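PDB 5NRK: DocCel5: Type I dockerin repeat domain from A. cellulolyticus family 5 endoglucanase WP_010249057 S15I, I16N mutant from Acetivibrio cellulolyticus, which probably anchors a family 5 endoglucanase to the cellulosome by binding a cohesin module through its calcium-loaded type I dockerin fold. Local coordinates for residues L18-N21 and Y22-N26. Numbering follows the deposited sequence. Where two conformers were deposited one is given.
Sequences LMRN and YLLGN
N21 and N26 meet at the C-terminal end of helix 13-23 through both backbone and side chain. N26 N donates to N21 O at 2.8 Å. Their side-chain amides are joined by a weaker bond, N26 ND2 to N21 OD1, long at 3.3 Å but fairly straight at 164°. The two amide planes are turned 47° against each other. One residue earlier, R20 meets L24 four residues on: L24 CD1 lies above one face of the R20 guanidinium, toward its rim, 3.4 Å from NH1. R20 reaches it with CG anti to the backbone N (chi1 -170°) and an extended chain. In one of its two conformers, M19 CG lies 4.1 Å from L23 CD1, an apolar contact. The backbone beneath is helical, with Y22 N to L18 O at 2.8 Å and L23 N to M19 O at 3.0 Å. The helix then ends in a Schellman motif. G25 takes positive phi, and its N bonds to Y22 O at 3.1 Å while N26 N closes the wider turn on N21 O. Helix 13-23 is part of the type I dockerin fold, which binds calcium in EF-hand-like loops; D4, D6 and D15 are among the ligands of one bound calcium. M19, R20 and L23 pack on F52 of helix 49-59. The Y22 ring meets that of F30. N21 ND2 bonds to A17 O of the second subunit, which fixes the amide from its other end. L24 O accepts a hydrogen bond from a polar side chain of another protein. R20 packs on an aromatic side chain of that protein and L23 on an apolar one.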
ATOM      1  N   LEU B  18       4.526  -1.489  -3.104  1.00  6.32           N
ATOM      2  CA  LEU B  18       4.897  -1.753  -1.719  1.00  7.16           C
ATOM      3  C   LEU B  18       5.829  -0.677  -1.190  1.00  6.93           C
ATOM      4  O   LEU B  18       5.675  -0.204  -0.060  1.00  6.79           O
ATOM      5  CB  LEU B  18       5.563  -3.133  -1.595  1.00  8.71           C
ATOM      6  CG  LEU B  18       4.620  -4.320  -1.720  1.00 10.55           C
ATOM      7  CD1 LEU B  18       5.406  -5.581  -2.011  1.00 11.17           C
ATOM      8  CD2 LEU B  18       3.783  -4.485  -0.463  1.00 12.25           C
ATOM      9  N   MET B  19       6.831  -0.312  -1.975  1.00  6.30           N
ATOM     10  CA  MET B  19       7.763   0.738  -1.561  0.70  6.83           C
ATOM     11  C   MET B  19       7.028   2.065  -1.330  1.00  6.62           C
ATOM     12  O   MET B  19       7.291   2.757  -0.341  1.00  6.56           O
ATOM     13  CB  MET B  19       8.899   0.873  -2.556  0.70  8.74           C
ATOM     14  CG  MET B  19       9.790   2.081  -2.347  0.70 11.05           C
ATOM     15  SD  MET B  19      10.947   1.747  -1.033  0.70 14.63           S
ATOM     16  CE  MET B  19      12.073   0.564  -1.824  0.70 12.62           C
ATOM     17  N   ARG B  20       6.109   2.420  -2.237  1.00  5.92           N
ATOM     18  CA  ARG B  20       5.358   3.651  -2.072  1.00  6.11           C
ATOM     19  C   ARG B  20       4.559   3.605  -0.778  1.00  6.63           C
ATOM     20  O   ARG B  20       4.561   4.547   0.023  1.00  6.53           O
ATOM     21  CB  ARG B  20       4.413   3.897  -3.258  1.00  6.65           C
ATOM     22  CG  ARG B  20       3.822   5.290  -3.214  1.00  7.48           C
ATOM     23  CD  ARG B  20       3.011   5.641  -4.455  1.00  8.10           C
ATOM     24  NE  ARG B  20       2.734   7.090  -4.449  1.00 10.75           N
ATOM     25  CZ  ARG B  20       1.672   7.667  -3.945  1.00 10.93           C
ATOM     26  NH1 ARG B  20       0.693   6.948  -3.397  1.00 12.81           N
ATOM     27  NH2 ARG B  20       1.584   8.991  -3.966  1.00  9.62           N
ATOM     28  N   ASN B  21       3.868   2.499  -0.551  1.00  5.99           N
ATOM     29  CA  ASN B  21       3.084   2.316   0.660  1.00  6.81           C
ATOM     30  C   ASN B  21       3.908   2.341   1.922  1.00  6.84           C
ATOM     31  O   ASN B  21       3.494   2.933   2.932  1.00  7.96           O
ATOM     32  CB  ASN B  21       2.185   1.086   0.571  1.00  7.43           C
ATOM     33  CG  ASN B  21       0.970   1.353  -0.309  1.00  9.14           C
ATOM     34  OD1 ASN B  21       0.211   2.296  -0.028  1.00 12.37           O
ATOM     35  ND2 ASN B  21       0.731   0.532  -1.338  1.00  8.06           N
ATOM     36  N   TYR B  22       5.104   1.755   1.878  1.00  6.33           N
ATOM     37  CA  TYR B  22       6.012   1.812   3.008  1.00  6.89           C
ATOM     38  C   TYR B  22       6.404   3.257   3.329  1.00  6.81           C
ATOM     39  O   TYR B  22       6.351   3.691   4.487  1.00  7.48           O
ATOM     40  CB  TYR B  22       7.259   0.995   2.681  1.00  8.49           C
ATOM     41  CG  TYR B  22       8.332   1.073   3.709  1.00 10.29           C
ATOM     42  CD1 TYR B  22       8.218   0.392   4.904  1.00 13.94           C
ATOM     43  CD2 TYR B  22       9.464   1.860   3.494  1.00  9.77           C
ATOM     44  CE1 TYR B  22       9.217   0.475   5.862  1.00 16.58           C
ATOM     45  CE2 TYR B  22      10.470   1.960   4.440  1.00 13.59           C
ATOM     46  CZ  TYR B  22      10.333   1.254   5.619  1.00 15.92           C
ATOM     47  OH  TYR B  22      11.333   1.339   6.573  1.00 22.12           O
ATOM     48  N   LEU B  23       6.764   4.015   2.296  1.00  6.59           N
ATOM     49  CA  LEU B  23       7.192   5.406   2.501  1.00  7.10           C
ATOM     50  C   LEU B  23       6.050   6.325   2.919  1.00  7.19           C
ATOM     51  O   LEU B  23       6.298   7.346   3.556  1.00  8.62           O
ATOM     52  CB  LEU B  23       7.912   5.931   1.258  1.00  7.36           C
ATOM     53  CG  LEU B  23       9.222   5.221   0.922  1.00  8.05           C
ATOM     54  CD1 LEU B  23       9.751   5.713  -0.406  1.00  8.99           C
ATOM     55  CD2 LEU B  23      10.262   5.388   2.009  1.00  9.74           C
ATOM     56  N   LEU B  24       4.811   5.921   2.677  1.00  6.50           N
ATOM     57  CA  LEU B  24       3.650   6.654   3.155  1.00  7.35           C
ATOM     58  C   LEU B  24       3.114   6.180   4.510  1.00  7.92           C
ATOM     59  O   LEU B  24       2.133   6.704   5.012  1.00  8.93           O
ATOM     60  CB  LEU B  24       2.529   6.596   2.110  1.00  8.29           C
ATOM     61  CG  LEU B  24       2.821   7.461   0.878  1.00  9.53           C
ATOM     62  CD1 LEU B  24       1.820   7.151  -0.210  1.00 12.43           C
ATOM     63  CD2 LEU B  24       2.797   8.944   1.213  1.00 12.30           C
ATOM     64  N   GLY B  25       3.772   5.201   5.125  1.00  7.99           N
ATOM     65  CA  GLY B  25       3.316   4.687   6.401  1.00  8.96           C
ATOM     66  C   GLY B  25       2.141   3.719   6.383  1.00  9.41           C
ATOM     67  O   GLY B  25       1.502   3.518   7.413  1.00 10.74           O
ATOM     68  N   ASN B  26       1.878   3.111   5.222  1.00  8.48           N
ATOM     69  CA  ASN B  26       0.829   2.106   5.061  1.00  9.58           C
ATOM     70  C   ASN B  26       1.384   0.688   5.162  1.00 10.83           C
ATOM     71  O   ASN B  26       0.624  -0.248   4.988  1.00 11.74           O
ATOM     72  CB  ASN B  26       0.090   2.274   3.728  1.00  9.35           C
ATOM     73  CG  ASN B  26      -0.838   3.460   3.715  1.00 11.05           C
ATOM     74  OD1 ASN B  26      -1.378   3.842   4.744  1.00 12.46           O
ATOM     75  ND2 ASN B  26      -1.017   4.045   2.532  1.00 15.21           N
TER